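Local coordinates for queuine lyase ([Clostridium] spiroforme DSM 1552, PDB 6P78), which cleaves queuine as a radical SAM C-N lyase that uses S-adenosylmethionine and a [4Fe-4S] cluster, within a bacterial queuine salvage pathway, at residues Q63-Q67 and E94-T99; G143-D149 and K158-F162. All coordinates share one frame; numbering follows the deposited sequence.

Contact 1: residues Q63-Q67 and E94-T99; sequences QKENQ and ELPDET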
loop_
_atom_site.group_PDB
_atom_site.type_symbol
_atom_site.label_atom_id
_atom_site.label_comp_id
_atom_site.label_asym_id
_atom_site.label_seq_id
_atom_site.Cartn_x
_atom_site.Cartn_y
_atom_site.Cartn_z
ATOM N N GLN A 63 10.323 18.352 -6.320
ATOM C CA GLN A 63 9.321 18.352 -5.260
ATOM C C GLN A 63 8.436 19.597 -5.305
ATOM O O GLN A 63 7.316 19.577 -4.785
ATOM C CB GLN A 63 9.996 18.230 -3.889
ATOM C CG GLN A 63 10.621 16.846 -3.596
ATOM C CD GLN A 63 9.603 15.777 -3.186
ATOM O OE1 GLN A 63 8.657 15.481 -3.926
ATOM N NE2 GLN A 63 9.811 15.173 -2.009
ATOM N N LYS A 64 8.894 20.685 -5.913
ATOM C CA LYS A 64 8.006 21.837 -5.963
ATOM C C LYS A 64 6.877 21.623 -6.968
ATOM O O LYS A 64 5.743 22.043 -6.720
ATOM C CB LYS A 64 8.803 23.105 -6.251
ATOM C CG LYS A 64 9.787 23.442 -5.127
ATOM C CD LYS A 64 9.561 24.853 -4.578
ATOM C CE LYS A 64 8.261 24.949 -3.772
ATOM N NZ LYS A 64 8.346 24.305 -2.419
ATOM N N GLU A 65 7.154 20.945 -8.082
ATOM C CA GLU A 65 6.090 20.569 -9.003
ATOM C C GLU A 65 5.191 19.492 -8.400
ATOM O O GLU A 65 3.971 19.519 -8.590
ATOM C CB GLU A 65 6.688 20.093 -10.325
ATOM C CG GLU A 65 5.674 19.977 -11.450
ATOM C CD GLU A 65 5.014 21.312 -11.814
ATOM O OE1 GLU A 65 3.792 21.307 -12.083
ATOM O OE2 GLU A 65 5.706 22.359 -11.844
ATOM N N ASN A 66 5.773 18.525 -7.681
ATOM C CA ASN A 66 4.933 17.554 -6.989
ATOM C C ASN A 66 3.973 18.248 -6.030
ATOM O O ASN A 66 2.792 17.883 -5.941
ATOM C CB ASN A 66 5.797 16.547 -6.232
ATOM C CG ASN A 66 6.565 15.641 -7.147
ATOM O OD1 ASN A 66 6.223 15.483 -8.317
ATOM N ND2 ASN A 66 7.601 15.007 -6.610
ATOM N N GLN A 67 4.451 19.269 -5.325
ATOM C CA GLN A 67 3.603 19.918 -4.339
ATOM C C GLN A 67 2.427 20.613 -5.014
ATOM O O GLN A 67 1.293 20.553 -4.518
ATOM C CB GLN A 67 4.423 20.913 -3.516
ATOM C CG GLN A 67 3.717 21.366 -2.248
ATOM C CD GLN A 67 3.011 22.691 -2.394
ATOM O OE1 GLN A 67 1.785 22.776 -2.260
ATOM N NE2 GLN A 67 3.779 23.744 -2.640
ATOM N N GLU A 94 8.465 10.184 1.296
ATOM C CA GLU A 94 9.021 10.779 0.090
ATOM C C GLU A 94 8.135 11.899 -0.447
ATOM O O GLU A 94 8.499 12.539 -1.430
ATOM C CB GLU A 94 9.232 9.705 -0.980
ATOM C CG GLU A 94 10.409 8.794 -0.615
ATOM C CD GLU A 94 10.171 7.321 -0.896
ATOM O OE1 GLU A 94 9.179 6.982 -1.550
ATOM O OE2 GLU A 94 10.997 6.499 -0.456
ATOM N N LEU A 95 6.996 12.137 0.180
ATOM C CA LEU A 95 6.166 13.269 -0.225
ATOM C C LEU A 95 6.883 14.578 0.081
ATOM O O LEU A 95 7.717 14.643 0.983
ATOM C CB LEU A 95 4.830 13.240 0.505
ATOM C CG LEU A 95 3.906 12.107 0.086
ATOM C CD1 LEU A 95 2.762 11.988 1.069
ATOM C CD2 LEU A 95 3.403 12.342 -1.333
ATOM N N PRO A 96 6.583 15.637 -0.675
ATOM C CA PRO A 96 7.131 16.954 -0.345
ATOM C C PRO A 96 6.815 17.294 1.106
ATOM O O PRO A 96 5.781 16.894 1.651
ATOM C CB PRO A 96 6.403 17.902 -1.312
ATOM C CG PRO A 96 5.976 17.031 -2.459
ATOM C CD PRO A 96 5.777 15.637 -1.907
ATOM N N ASP A 97 7.726 18.036 1.741
ATOM C CA ASP A 97 7.461 18.435 3.117
ATOM C C ASP A 97 6.184 19.257 3.210
ATOM O O ASP A 97 5.426 19.108 4.172
ATOM C CB ASP A 97 8.650 19.213 3.683
ATOM C CG ASP A 97 9.846 18.311 3.981
ATOM O OD1 ASP A 97 9.841 17.614 5.025
ATOM O OD2 ASP A 97 10.798 18.299 3.168
ATOM N N GLU A 98 5.905 20.080 2.194
ATOM C CA GLU A 98 4.699 20.904 2.203
ATOM C C GLU A 98 3.449 20.055 2.022
ATOM O O GLU A 98 2.394 20.390 2.571
ATOM C CB GLU A 98 4.771 21.981 1.111
ATOM C CG GLU A 98 5.959 22.939 1.218
ATOM C CD GLU A 98 7.294 22.306 0.804
ATOM O OE1 GLU A 98 8.344 22.741 1.338
ATOM O OE2 GLU A 98 7.297 21.367 -0.030
ATOM N N THR A 99 3.541 18.951 1.267
ATOM C CA THR A 99 2.397 18.060 1.144
ATOM C C THR A 99 2.112 17.387 2.474
ATOM O O THR A 99 0.956 17.312 2.900
ATOM C CB THR A 99 2.639 17.010 0.051
ATOM O OG1 THR A 99 2.842 17.662 -1.215
ATOM C CG2 THR A 99 1.453 16.058 -0.051
HETATM O O HOH W 1 1.040 19.583 -1.779
#
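Gln63 reaches from the first turn of its helix and donates from NE2 to the backbone O of Glu94 at 3.0 Å, with an N-H...O angle of 157°. NE2 sits above the plane of the Glu94 carbonyl rather than on a lone pair. A bend at chi2 (-78°) folds the Gln63 amide against Pro96, whose CG lies 3.4 Å from Gln63 OE1. Pro96, at the N-cap of helix 97-109, has a rigid, compact ring that suits the narrow gap between the helices: its CG lies against Asn66 CB and near Gln67 N. Further along, CG of Gln67 rests against CB of Glu98 at 3.6 Å, the two side chains crossing at about a right angle. At the exposed edge, Lys64 NZ and Glu98 OE2 form a long salt bridge of 3.9 Å. Water 1 bridges Gln67 O (2.9 Å) and Thr99 OG1, which also bonds Asn70 ND2. Behind this, the amide of Asn66 positions Gln63: ND2 donates almost straight to OE1 (2.9 Å, 169°) and also bonds Asp60 O. The carboxylate of Glu94 turns away, toward Tyr123 OH and Ile46 N. Helices 63-74 and 97-109 follow consecutive parallel strands in the beta/alpha radical SAM core.

Contact 2: residues G143-D149 and K158-F162; sequences GIETFND and KNIHF. With SAM (S-adenosylmethionine), chain D.
Lys158 NZ pairs with Glu145 OE1 in a 2.8 Å salt bridge that uses the anti lone pair of the carboxylate oxygen. The same ammonium donates to SAM OXT, also at 2.8 Å, and bonds weakly to Gly143 O; lysine thus spans two carboxylates, protein and ligand, and touches the iron-sulfur cluster as well. Glu145 grips the ribose with both oxygens, OE1 accepting from SAM O3' at 2.5 Å and OE2 from SAM O2' at 2.6 Å, a two-pronged hold that a carboxylate suits well. Its position is consistent with the ribose motif after the fourth barrel strand of radical SAM enzymes. Backbone N of Gly143 donates to SAM O at 2.7 Å, and glycine fits there because the ribose O3' approaches where a CB would stand.

Apolar contacts continue away from the ligand. Ile144 CD1 meets Ile160 CG2 at 4.0 Å, the branched chains crossing at about a right angle. Phe162, with CG between its backbone N and carbonyl carbon (chi1 50°), brings CZ to the edge of the Phe147 ring, 4.0 Å from CD1, while Ile144 CG2 lies over one face of that ring, toward the rim.

The two loops flank helix 149-155, which Asn148 caps and whose Arg152 bonds Ile160 O and Thr146 O. The loop 143-149 follows strand 137-141, and Phe147 and Phe162 also pack on helix 165-169.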
loop_
_atom_site.group_PDB
_atom_site.type_symbol
_atom_site.label_atom_id
_atom_site.label_comp_id
_atom_site.label_asym_id
_atom_site.label_seq_id
_atom_site.Cartn_x
_atom_site.Cartn_y
_atom_site.Cartn_z
ATOM N N GLY A 143 4.645 -3.155 1.791
ATOM C CA GLY A 143 4.609 -4.095 0.678
ATOM C C GLY A 143 5.437 -5.343 0.927
ATOM O O GLY A 143 6.479 -5.536 0.294
ATOM N N ILE A 144 4.986 -6.185 1.862
ATOM C CA ILE A 144 5.677 -7.456 2.132
ATOM C C ILE A 144 5.684 -8.324 0.876
ATOM O O ILE A 144 6.682 -8.984 0.562
ATOM C CB ILE A 144 4.988 -8.197 3.304
ATOM C CG1 ILE A 144 5.026 -7.380 4.612
ATOM C CG2 ILE A 144 5.659 -9.573 3.547
ATOM C CD1 ILE A 144 6.419 -6.993 5.112
ATOM N N GLU A 145 4.576 -8.306 0.128
ATOM C CA GLU A 145 4.281 -9.111 -1.063
ATOM C C GLU A 145 4.106 -10.600 -0.768
ATOM O O GLU A 145 3.114 -11.202 -1.188
ATOM C CB GLU A 145 5.343 -8.920 -2.156
ATOM C CG GLU A 145 5.860 -7.467 -2.352
ATOM C CD GLU A 145 4.771 -6.402 -2.559
ATOM O OE1 GLU A 145 5.128 -5.201 -2.641
ATOM O OE2 GLU A 145 3.563 -6.726 -2.647
ATOM N N THR A 146 5.085 -11.226 -0.098
ATOM C CA THR A 146 4.961 -12.616 0.317
ATOM C C THR A 146 5.845 -12.812 1.546
ATOM O O THR A 146 6.912 -12.199 1.663
ATOM C CB THR A 146 5.394 -13.616 -0.770
ATOM O OG1 THR A 146 5.370 -14.947 -0.214
ATOM C CG2 THR A 146 6.796 -13.305 -1.203
ATOM N N PHE A 147 5.380 -13.641 2.471
ATOM C CA PHE A 147 6.202 -13.894 3.643
ATOM C C PHE A 147 7.316 -14.890 3.343
ATOM O O PHE A 147 8.150 -15.141 4.219
ATOM C CB PHE A 147 5.327 -14.400 4.790
ATOM C CG PHE A 147 4.407 -13.341 5.317
ATOM C CD1 PHE A 147 4.905 -12.344 6.155
ATOM C CD2 PHE A 147 3.086 -13.291 4.917
ATOM C CE1 PHE A 147 4.085 -11.336 6.621
ATOM C CE2 PHE A 147 2.253 -12.270 5.396
ATOM C CZ PHE A 147 2.755 -11.321 6.244
ATOM N N ASN A 148 7.332 -15.469 2.142
ATOM C CA ASN A 148 8.411 -16.377 1.753
ATOM C C ASN A 148 9.680 -15.566 1.474
ATOM O O ASN A 148 9.716 -14.715 0.577
ATOM C CB ASN A 148 7.992 -17.212 0.542
ATOM C CG ASN A 148 9.043 -18.181 0.131
ATOM O OD1 ASN A 148 9.960 -17.849 -0.621
ATOM N ND2 ASN A 148 8.929 -19.409 0.623
ATOM N N ASP A 149 10.719 -15.800 2.285
ATOM C CA ASP A 149 11.900 -14.935 2.246
ATOM C C ASP A 149 12.563 -14.946 0.873
ATOM O O ASP A 149 12.915 -13.894 0.327
ATOM C CB ASP A 149 12.917 -15.389 3.294
ATOM C CG ASP A 149 12.438 -15.202 4.715
ATOM O OD1 ASP A 149 11.424 -14.493 4.952
ATOM O OD2 ASP A 149 13.096 -15.788 5.606
ATOM N N LYS A 158 12.726 -7.193 -2.999
ATOM C CA LYS A 158 12.122 -6.177 -2.119
ATOM C C LYS A 158 13.085 -5.623 -1.077
ATOM O O LYS A 158 12.838 -4.541 -0.540
ATOM C CB LYS A 158 10.930 -6.756 -1.356
ATOM C CG LYS A 158 9.746 -7.169 -2.196
ATOM C CD LYS A 158 8.979 -5.992 -2.771
ATOM C CE LYS A 158 8.771 -4.852 -1.824
ATOM N NZ LYS A 158 7.613 -3.997 -2.297
ATOM N N ASN A 159 14.153 -6.353 -0.745
ATOM C CA ASN A 159 15.048 -5.996 0.359
ATOM C C ASN A 159 14.255 -5.752 1.650
ATOM O O ASN A 159 14.350 -4.705 2.290
ATOM C CB ASN A 159 15.920 -4.794 -0.009
ATOM C CG ASN A 159 17.017 -4.511 1.019
ATOM O OD1 ASN A 159 17.340 -5.356 1.867
ATOM N ND2 ASN A 159 17.583 -3.308 0.956
ATOM N N ILE A 160 13.498 -6.776 2.057
ATOM C CA ILE A 160 12.694 -6.722 3.276
ATOM C C ILE A 160 13.119 -7.894 4.142
ATOM O O ILE A 160 12.834 -9.050 3.804
ATOM C CB ILE A 160 11.192 -6.779 2.975
ATOM C CG1 ILE A 160 10.727 -5.503 2.255
ATOM C CG2 ILE A 160 10.363 -6.990 4.265
ATOM C CD1 ILE A 160 9.282 -5.638 1.712
ATOM N N HIS A 161 13.783 -7.611 5.253
ATOM C CA HIS A 161 14.413 -8.652 6.062
ATOM C C HIS A 161 13.883 -8.559 7.479
ATOM O O HIS A 161 14.075 -7.540 8.142
ATOM C CB HIS A 161 15.928 -8.494 6.040
ATOM C CG HIS A 161 16.516 -8.667 4.678
ATOM N ND1 HIS A 161 16.960 -9.883 4.211
ATOM C CD2 HIS A 161 16.682 -7.787 3.662
ATOM C CE1 HIS A 161 17.411 -9.740 2.975
ATOM N NE2 HIS A 161 17.238 -8.478 2.614
ATOM N N PHE A 162 13.218 -9.617 7.935
ATOM C CA PHE A 162 12.749 -9.709 9.309
ATOM C C PHE A 162 12.968 -11.132 9.794
ATOM O O PHE A 162 12.914 -12.086 9.012
ATOM C CB PHE A 162 11.260 -9.309 9.446
ATOM C CG PHE A 162 10.357 -10.004 8.451
ATOM C CD1 PHE A 162 9.803 -11.236 8.748
ATOM C CD2 PHE A 162 10.075 -9.429 7.229
ATOM C CE1 PHE A 162 8.996 -11.899 7.833
ATOM C CE2 PHE A 162 9.259 -10.079 6.321
ATOM C CZ PHE A 162 8.729 -11.319 6.624
HETATM N N SAM D . 6.839 1.248 -1.299
HETATM C CA SAM D . 6.140 0.524 -0.250
HETATM C C SAM D . 6.600 -0.927 -0.230
HETATM O O SAM D . 6.658 -1.544 0.836
HETATM O OXT SAM D . 6.964 -1.491 -1.271
HETATM C CB SAM D . 4.633 0.644 -0.458
HETATM C CG SAM D . 3.950 -0.395 -1.352
HETATM S SD SAM D . 3.953 -0.057 -3.137
HETATM C CE SAM D . 3.787 1.751 -3.178
HETATM C "C5'" SAM D . 2.298 -0.556 -3.726
HETATM C "C4'" SAM D . 1.879 -2.042 -3.794
HETATM O "O4'" SAM D . 1.193 -2.331 -5.007
HETATM C "C3'" SAM D . 3.000 -3.076 -3.734
HETATM O "O3'" SAM D . 3.407 -3.347 -2.405
HETATM C "C2'" SAM D . 2.356 -4.288 -4.392
HETATM O "O2'" SAM D . 1.683 -5.083 -3.408
HETATM C "C1'" SAM D . 1.320 -3.694 -5.347
HETATM N N9 SAM D . 1.702 -3.868 -6.780
HETATM C C8 SAM D . 2.773 -3.332 -7.466
HETATM N N7 SAM D . 2.744 -3.763 -8.747
HETATM C C5 SAM D . 1.664 -4.570 -8.896
HETATM C C6 SAM D . 1.155 -5.292 -9.970
HETATM N N6 SAM D . 1.743 -5.255 -11.161
HETATM N N1 SAM D . 0.018 -6.042 -9.800
HETATM C C2 SAM D . -0.604 -6.110 -8.575
HETATM N N3 SAM D . -0.110 -5.405 -7.515
HETATM C C4 SAM D . 1.007 -4.636 -7.671
#

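In the fold
Both contacts belong to the radical SAM core, but they share no helix or strand, and their centres lie 28 Å apart. Contact 1 is partly buried at the periphery, where two outer helices begin side by side; it relies on neutral amides, a proline and a water, with its long ion pair left at the exposed edge. Contact 2 is buried and joins the loops before and after a single helix, and its Glu145-Lys158 pair is turned inward to the cofactor, with an apolar patch behind it. The nearest atoms of the two are about 11 Å apart. Even so, contact 1 approaches the active site through Glu94, whose side chain comes, at its nearest atoms, to about 4 Å from that of the cluster ligand Cys45.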